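PDB 3NRE: aldose 1-epimerase from Escherichia coli, which probably interconverts the alpha and beta anomers of aldose sugars. Local coordinates for residues G60-F63 / R68-Q71; G111-R116 / D261-P266. All blocks are in the same frame, centred on the assembly; numbering follows the deposited sequence. Where two conformers were deposited one is given.

Contact 1: G60-F63 / R68-Q71; sequences GNRF and REYQ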
ATOM      1  N   GLY A  60      10.240  -7.839  15.830  1.00 20.18           N
ATOM      2  CA  GLY A  60      10.307  -7.828  17.283  1.00 21.14           C
ATOM      3  C   GLY A  60       9.283  -6.941  17.981  1.00 22.14           C
ATOM      4  O   GLY A  60       9.198  -6.947  19.200  1.00 21.61           O
ATOM      5  N   ASN A  61       8.506  -6.199  17.202  1.00 21.09           N
ATOM      6  CA  ASN A  61       7.492  -5.257  17.722  1.00 21.09           C
ATOM      7  C   ASN A  61       8.129  -4.260  18.692  1.00 23.64           C
ATOM      8  O   ASN A  61       7.551  -3.901  19.707  1.00 22.28           O
ATOM      9  CB  ASN A  61       6.358  -6.000  18.424  1.00 20.63           C
ATOM     10  CG  ASN A  61       5.366  -6.617  17.479  1.00 22.21           C
ATOM     11  OD1 ASN A  61       5.091  -6.076  16.399  1.00 20.96           O
ATOM     12  ND2 ASN A  61       4.776  -7.740  17.909  1.00 22.37           N
ATOM     13  N   ARG A  62       9.338  -3.832  18.358  1.00 22.48           N
ATOM     14  CA  ARG A  62      10.032  -2.808  19.135  1.00 22.77           C
ATOM     15  C   ARG A  62      11.066  -2.071  18.308  1.00 23.25           C
ATOM     16  O   ARG A  62      11.505  -2.549  17.244  1.00 22.93           O
ATOM     17  CB  ARG A  62      10.637  -3.389  20.423  1.00 26.94           C
ATOM     18  CG  ARG A  62      11.415  -4.687  20.299  1.00 28.01           C
ATOM     19  CD  ARG A  62      12.712  -4.554  19.597  1.00 28.26           C
ATOM     20  NE  ARG A  62      13.569  -3.473  20.132  1.00 28.45           N
ATOM     21  CZ  ARG A  62      14.623  -2.987  19.487  1.00 26.19           C
ATOM     22  NH1 ARG A  62      15.046  -3.548  18.346  1.00 26.13           N
ATOM     23  NH2 ARG A  62      15.273  -1.955  19.988  1.00 26.32           N
ATOM     24  N   PHE A  63      11.460  -0.900  18.791  1.00 24.30           N
ATOM     25  CA  PHE A  63      12.470  -0.104  18.137  1.00 25.42           C
ATOM     26  C   PHE A  63      12.960   0.972  19.098  1.00 26.63           C
ATOM     27  O   PHE A  63      12.303   1.272  20.067  1.00 26.94           O
ATOM     28  CB  PHE A  63      11.943   0.497  16.795  1.00 25.14           C
ATOM     29  CG  PHE A  63      10.854   1.518  16.945  1.00 24.68           C
ATOM     30  CD1 PHE A  63       9.524   1.154  16.977  1.00 25.50           C
ATOM     31  CD2 PHE A  63      11.177   2.883  17.025  1.00 27.52           C
ATOM     32  CE1 PHE A  63       8.531   2.104  17.106  1.00 26.47           C
ATOM     33  CE2 PHE A  63      10.171   3.833  17.157  1.00 28.69           C
ATOM     34  CZ  PHE A  63       8.854   3.438  17.209  1.00 28.43           C
ATOM     35  N   ARG A  68      15.171   6.122  23.076  1.00 43.15           N
ATOM     36  CA  ARG A  68      14.058   5.592  23.873  1.00 42.34           C
ATOM     37  C   ARG A  68      13.474   4.340  23.208  1.00 38.09           C
ATOM     38  O   ARG A  68      13.359   4.296  21.974  1.00 36.02           O
ATOM     39  CB  ARG A  68      12.987   6.658  24.096  1.00 45.73           C
ATOM     40  CG  ARG A  68      11.681   6.129  24.690  1.00 49.05           C
ATOM     41  CD  ARG A  68      10.827   7.268  25.277  1.00 60.99           C
ATOM     42  NE  ARG A  68       9.429   6.877  25.448  1.00 54.93           N
ATOM     43  CZ  ARG A  68       8.414   7.729  25.596  1.00 63.51           C
ATOM     44  NH1 ARG A  68       8.624   9.044  25.601  1.00 64.18           N
ATOM     45  NH2 ARG A  68       7.170   7.267  25.725  1.00 60.75           N
ATOM     46  N   GLU A  69      13.151   3.334  24.041  1.00 36.85           N
ATOM     47  CA  GLU A  69      12.661   2.032  23.564  1.00 37.65           C
ATOM     48  C   GLU A  69      11.139   2.086  23.474  1.00 34.86           C
ATOM     49  O   GLU A  69      10.477   2.391  24.450  1.00 36.93           O
ATOM     50  CB  GLU A  69      13.127   0.893  24.489  1.00 37.29           C
ATOM     51  CG  GLU A  69      12.525  -0.531  24.221  1.00 41.45           C
ATOM     52  CD  GLU A  69      13.247  -1.361  23.140  1.00 44.68           C
ATOM     53  OE1 GLU A  69      14.258  -0.910  22.545  1.00 43.17           O
ATOM     54  OE2 GLU A  69      12.780  -2.494  22.872  1.00 38.72           O
ATOM     55  N   TYR A  70      10.594   1.813  22.286  1.00 30.12           N
ATOM     56  CA  TYR A  70       9.166   1.833  22.064  1.00 28.37           C
ATOM     57  C   TYR A  70       8.737   0.398  21.756  1.00 29.60           C
ATOM     58  O   TYR A  70       9.482  -0.338  21.086  1.00 29.69           O
ATOM     59  CB  TYR A  70       8.823   2.720  20.868  1.00 26.76           C
ATOM     60  CG  TYR A  70       9.002   4.188  21.139  1.00 28.08           C
ATOM     61  CD1 TYR A  70       8.019   4.901  21.785  1.00 31.60           C
ATOM     62  CD2 TYR A  70      10.175   4.831  20.782  1.00 32.15           C
ATOM     63  CE1 TYR A  70       8.188   6.249  22.039  1.00 35.17           C
ATOM     64  CE2 TYR A  70      10.358   6.192  21.038  1.00 35.65           C
ATOM     65  CZ  TYR A  70       9.361   6.875  21.659  1.00 35.52           C
ATOM     66  OH  TYR A  70       9.508   8.227  21.914  1.00 43.39           O
ATOM     67  N   GLN A  71       7.551   0.011  22.226  1.00 27.69           N
ATOM     68  CA  GLN A  71       7.051  -1.360  21.999  1.00 27.26           C
ATOM     69  C   GLN A  71       5.649  -1.335  21.445  1.00 27.17           C
ATOM     70  O   GLN A  71       4.810  -0.553  21.877  1.00 26.48           O
ATOM     71  CB  GLN A  71       7.160  -2.210  23.253  1.00 29.00           C
ATOM     72  CG  GLN A  71       8.618  -2.186  23.736  1.00 31.00           C
ATOM     73  CD  GLN A  71       8.990  -3.199  24.818  1.00 40.59           C
ATOM     74  OE1 GLN A  71       8.124  -3.709  25.542  1.00 40.42           O
ATOM     75  NE2 GLN A  71      10.299  -3.481  24.934  1.00 44.64           N
TER
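Arg62 with Gln71 and Phe63 with Tyr70 are two antiparallel pairs in a surface beta hairpin, strands 62-65 and 68-71, whose contact is centred about 23 Å from the centre of the chain. The two short segments run 172° apart. Phe63 and Tyr70 make the hydrogen-bonded pair: Phe63 N gives to Tyr70 O at 3.1 Å, and Tyr70 N returns to Phe63 O at 2.9 Å. Arg62 and Gln71 are the non-hydrogen-bonded pair, with their CA atoms 4.4 Å apart.

On the face carrying Arg62, its guanidinium grips Glu69 side-on. Arg62 NE reaches Glu69 OE2 at 3.0 Å, and Arg62 NH2 meets the syn lone pair of Glu69 OE1 at 2.9 Å, both bonds nearly straight. The guanidinium and carboxylate planes are 16° apart, nearly coplanar. The Arg62 chain bends at chi2 and chi3, while Glu69 leaves with CG anti to the backbone N and bends at chi2 to bring its carboxylate across. Gln71 NE2 adds a weak bond to Glu69 OE2.

The other face is apolar in its contact. Tyr70 CB lies over the Phe63 ring, 3.9 Å from the centroid, a CH-pi contact. The two rings are tilted 23° and slid so far apart that they barely overlap.

With one nitrogen for each oxygen, the salt bridge fixes the rotation of both charged groups and probably balances their charges at the surface, while the opposite side of the ribbon turns the buried Phe63 inward.

Contact 2: G111-R116 / D261-P266; sequences GVYHYR and DDHHRP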
ATOM      1  N   GLY A 111      -1.743   3.810  21.514  1.00 33.08           N
ATOM      2  CA  GLY A 111      -0.520   3.186  21.076  1.00 31.33           C
ATOM      3  C   GLY A 111       0.669   4.123  21.037  1.00 31.58           C
ATOM      4  O   GLY A 111       0.712   5.133  21.754  1.00 35.71           O
ATOM      5  N   VAL A 112       1.644   3.759  20.212  1.00 30.28           N
ATOM      6  CA  VAL A 112       2.958   4.415  20.175  1.00 31.24           C
ATOM      7  C   VAL A 112       2.840   5.789  19.442  1.00 29.73           C
ATOM      8  O   VAL A 112       3.346   6.785  19.933  1.00 32.77           O
ATOM      9  CB  VAL A 112       4.010   3.531  19.505  1.00 30.88           C
ATOM     10  CG1 VAL A 112       5.276   4.300  19.194  1.00 32.31           C
ATOM     11  CG2 VAL A 112       4.324   2.355  20.391  1.00 30.99           C
ATOM     12  N   TYR A 113       2.181   5.791  18.281  1.00 28.44           N
ATOM     13  CA  TYR A 113       2.026   6.968  17.431  1.00 27.55           C
ATOM     14  C   TYR A 113       0.634   7.603  17.591  1.00 27.10           C
ATOM     15  O   TYR A 113      -0.403   6.920  17.472  1.00 27.37           O
ATOM     16  CB  TYR A 113       2.186   6.587  15.973  1.00 27.32           C
ATOM     17  CG  TYR A 113       3.571   6.213  15.494  1.00 29.07           C
ATOM     18  CD1 TYR A 113       4.140   4.985  15.802  1.00 25.98           C
ATOM     19  CD2 TYR A 113       4.279   7.053  14.665  1.00 26.34           C
ATOM     20  CE1 TYR A 113       5.396   4.635  15.292  1.00 26.56           C
ATOM     21  CE2 TYR A 113       5.498   6.726  14.174  1.00 27.88           C
ATOM     22  CZ  TYR A 113       6.065   5.493  14.488  1.00 26.36           C
ATOM     23  OH  TYR A 113       7.310   5.211  13.983  1.00 28.61           O
ATOM     24  N   HIS A 114       0.608   8.915  17.854  1.00 27.57           N
ATOM     25  CA  HIS A 114      -0.622   9.699  17.820  1.00 29.10           C
ATOM     26  C   HIS A 114      -0.510  10.621  16.605  1.00 29.55           C
ATOM     27  O   HIS A 114       0.528  11.264  16.396  1.00 32.40           O
ATOM     28  CB  HIS A 114      -0.796  10.550  19.093  1.00 31.37           C
ATOM     29  CG  HIS A 114      -1.058   9.746  20.327  1.00 34.68           C
ATOM     30  ND1 HIS A 114      -1.450  10.327  21.517  1.00 39.55           N
ATOM     31  CD2 HIS A 114      -0.993   8.414  20.560  1.00 38.19           C
ATOM     32  CE1 HIS A 114      -1.603   9.384  22.429  1.00 43.48           C
ATOM     33  NE2 HIS A 114      -1.335   8.214  21.874  1.00 38.39           N
ATOM     34  N   TYR A 115      -1.587  10.729  15.825  1.00 28.94           N
ATOM     35  CA  TYR A 115      -1.517  11.482  14.582  1.00 30.57           C
ATOM     36  C   TYR A 115      -2.907  11.701  13.997  1.00 28.93           C
ATOM     37  O   TYR A 115      -3.906  11.110  14.463  1.00 28.85           O
ATOM     38  CB  TYR A 115      -0.639  10.776  13.524  1.00 29.16           C
ATOM     39  CG  TYR A 115      -1.133   9.377  13.260  1.00 25.65           C
ATOM     40  CD1 TYR A 115      -2.140   9.151  12.320  1.00 26.28           C
ATOM     41  CD2 TYR A 115      -0.662   8.285  13.996  1.00 26.83           C
ATOM     42  CE1 TYR A 115      -2.622   7.886  12.094  1.00 25.86           C
ATOM     43  CE2 TYR A 115      -1.146   7.032  13.786  1.00 24.30           C
ATOM     44  CZ  TYR A 115      -2.115   6.833  12.830  1.00 24.59           C
ATOM     45  OH  TYR A 115      -2.673   5.598  12.597  1.00 23.04           O
ATOM     46  N   ARG A 116      -2.947  12.632  13.042  1.00 29.41           N
ATOM     47  CA  ARG A 116      -4.103  12.853  12.167  0.70 26.56           C
ATOM     48  C   ARG A 116      -3.641  12.595  10.733  1.00 29.48           C
ATOM     49  O   ARG A 116      -2.544  12.980  10.337  1.00 29.46           O
ATOM     50  CB  ARG A 116      -4.624  14.286  12.331  0.70 32.56           C
ATOM     51  CG  ARG A 116      -5.762  14.735  11.426  0.70 33.28           C
ATOM     52  CD  ARG A 116      -6.153  16.223  11.734  0.70 35.54           C
ATOM     53  NE  ARG A 116      -7.222  16.723  10.858  0.70 39.02           N
ATOM     54  CZ  ARG A 116      -8.512  16.864  11.188  0.70 42.32           C
ATOM     55  NH1 ARG A 116      -8.962  16.537  12.397  0.70 43.09           N
ATOM     56  NH2 ARG A 116      -9.373  17.369  10.302  0.70 40.64           N
ATOM     57  N   ASP A 261      11.601  -2.573   7.959  1.00 24.50           N
ATOM     58  CA  ASP A 261      12.524  -2.598   9.097  1.00 24.25           C
ATOM     59  C   ASP A 261      13.441  -1.378   9.101  1.00 23.27           C
ATOM     60  O   ASP A 261      14.486  -1.400   9.716  1.00 26.68           O
ATOM     61  CB  ASP A 261      13.356  -3.903   9.165  1.00 26.53           C
ATOM     62  CG  ASP A 261      12.825  -4.907  10.188  1.00 29.52           C
ATOM     63  OD1 ASP A 261      11.740  -4.658  10.734  1.00 25.88           O
ATOM     64  OD2 ASP A 261      13.549  -5.926  10.460  1.00 27.73           O
ATOM     65  N   ASP A 262      13.036  -0.285   8.426  1.00 22.54           N
ATOM     66  CA  ASP A 262      13.829   0.938   8.491  1.00 22.95           C
ATOM     67  C   ASP A 262      13.874   1.460   9.923  1.00 24.80           C
ATOM     68  O   ASP A 262      14.789   2.177  10.295  1.00 26.93           O
ATOM     69  CB  ASP A 262      13.284   2.018   7.562  1.00 25.87           C
ATOM     70  CG  ASP A 262      14.007   2.091   6.216  1.00 29.14           C
ATOM     71  OD1 ASP A 262      15.071   1.466   6.011  1.00 28.74           O
ATOM     72  OD2 ASP A 262      13.516   2.883   5.377  1.00 28.35           O
ATOM     73  N   HIS A 263      12.909   1.077  10.754  1.00 24.27           N
ATOM     74  CA  HIS A 263      12.953   1.492  12.164  1.00 23.62           C
ATOM     75  C   HIS A 263      14.259   1.036  12.873  1.00 23.76           C
ATOM     76  O   HIS A 263      14.630   1.584  13.904  1.00 26.43           O
ATOM     77  CB  HIS A 263      11.779   0.916  12.946  1.00 25.34           C
ATOM     78  CG  HIS A 263      10.503   1.655  12.765  1.00 21.62           C
ATOM     79  ND1 HIS A 263       9.694   1.490  11.667  1.00 24.61           N
ATOM     80  CD2 HIS A 263       9.862   2.532  13.579  1.00 24.89           C
ATOM     81  CE1 HIS A 263       8.615   2.231  11.803  1.00 24.75           C
ATOM     82  NE2 HIS A 263       8.682   2.861  12.958  1.00 26.39           N
ATOM     83  N   HIS A 264      14.900   0.011  12.308  1.00 25.72           N
ATOM     84  CA  HIS A 264      16.148  -0.547  12.841  0.50 25.99           C
ATOM     85  C   HIS A 264      17.430  -0.018  12.200  1.00 27.89           C
ATOM     86  O   HIS A 264      18.528  -0.352  12.647  1.00 30.30           O
ATOM     87  CB  HIS A 264      16.151  -2.067  12.696  0.50 25.30           C
ATOM     88  CG  HIS A 264      15.054  -2.735  13.461  0.50 22.84           C
ATOM     89  ND1 HIS A 264      14.407  -3.863  13.000  0.50 26.11           N
ATOM     90  CD2 HIS A 264      14.478  -2.418  14.641  0.50 23.57           C
ATOM     91  CE1 HIS A 264      13.477  -4.211  13.875  0.50 23.62           C
ATOM     92  NE2 HIS A 264      13.498  -3.350  14.875  0.50 27.15           N
ATOM     93  N   ARG A 265      17.306   0.805  11.167  1.00 28.31           N
ATOM     94  CA  ARG A 265      18.484   1.304  10.425  1.00 30.27           C
ATOM     95  C   ARG A 265      18.904   2.673  10.976  1.00 30.29           C
ATOM     96  O   ARG A 265      18.116   3.322  11.665  1.00 31.66           O
ATOM     97  CB  ARG A 265      18.147   1.431   8.939  1.00 31.77           C
ATOM     98  CG  ARG A 265      17.939   0.154   8.275  1.00 32.02           C
ATOM     99  CD  ARG A 265      17.966   0.185   6.770  1.00 38.55           C
ATOM    100  NE  ARG A 265      17.766  -1.207   6.352  1.00 41.11           N
ATOM    101  CZ  ARG A 265      16.579  -1.782   6.164  1.00 35.83           C
ATOM    102  NH1 ARG A 265      15.469  -1.093   6.297  1.00 31.01           N
ATOM    103  NH2 ARG A 265      16.506  -3.069   5.845  1.00 44.23           N
ATOM    104  N   PRO A 266      20.138   3.122  10.669  1.00 36.95           N
ATOM    105  CA  PRO A 266      20.505   4.435  11.215  1.00 38.85           C
ATOM    106  C   PRO A 266      19.593   5.587  10.766  1.00 38.64           C
ATOM    107  O   PRO A 266      19.167   5.660   9.583  1.00 38.70           O
ATOM    108  CB  PRO A 266      21.939   4.661  10.706  1.00 41.10           C
ATOM    109  CG  PRO A 266      22.470   3.273  10.421  1.00 42.40           C
ATOM    110  CD  PRO A 266      21.274   2.442  10.009  1.00 39.34           C
TER
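Tyr113 and His263 meet through their side chains alone, since their backbones stay well apart, with Tyr113 CA and His263 CA 13.3 Å from each other. His263 sits in a 3-10 turn, closed by backbone bonds from His264 N to Asp261 O and from Arg265 N to Asp262 O; Tyr113 lies on the chain leading into the strand that carries Tyr115 and Arg116. The side chains approach from opposite directions, each with CG anti to its own carbonyl carbon, which sends each ring toward the other segment.

The imidazole donates from NE2 to Tyr113 OH at 2.9 Å. The oxygen lies at the imidazole edge, 14° out of its plane, and NE2 in turn sits near the plane of the phenol ring. Tyr113 OH is also bonded to Pro143 O on strand 142-153, so the buried hydroxyl has two partners. In the beta-sandwich fold of the mutarotase superfamily, this bond links the approach to a strand of the large antiparallel sheet to the loop between strands 250-256 and 272-274. Phe54 packs edge-to-face with the His263 ring. A leucine in place of His263 would probably leave the buried Tyr113 hydroxyl with one partner fewer and the phenol freer to shift.

Within the turn, Arg265 NH1 bridges to Asp262 OD1 at 2.6 Å, approaching from above the carboxylate plane, while Asp262 OD2 takes the backbone N-H groups of Ala259 and Asp270.

Overall arrangement
Contacts 1 and 2 follow one another along the chain, and their centres are about 9 Å apart on the same side of the chain's centre. The turn 261-266 backs the hairpin: the rings of Phe63 and His263 meet edge-to-face, with Phe63 CG 3.7 Å from His263 CD2, and Arg62 O is 3.2 Å from His264 NE2, a probable hydrogen bond, though His264 was modelled in two conformers. On the other segment of contact 2, Val112 CG1 lies 3.8 Å from Tyr70 CD1, so residues 111-116 and 261-266 both touch the hairpin. A diethylene glycol molecule, probably from the crystallisation liquor, has its nearest atoms about 4 Å from the Arg68 side chain of contact 1, and by itself does not identify a sugar site.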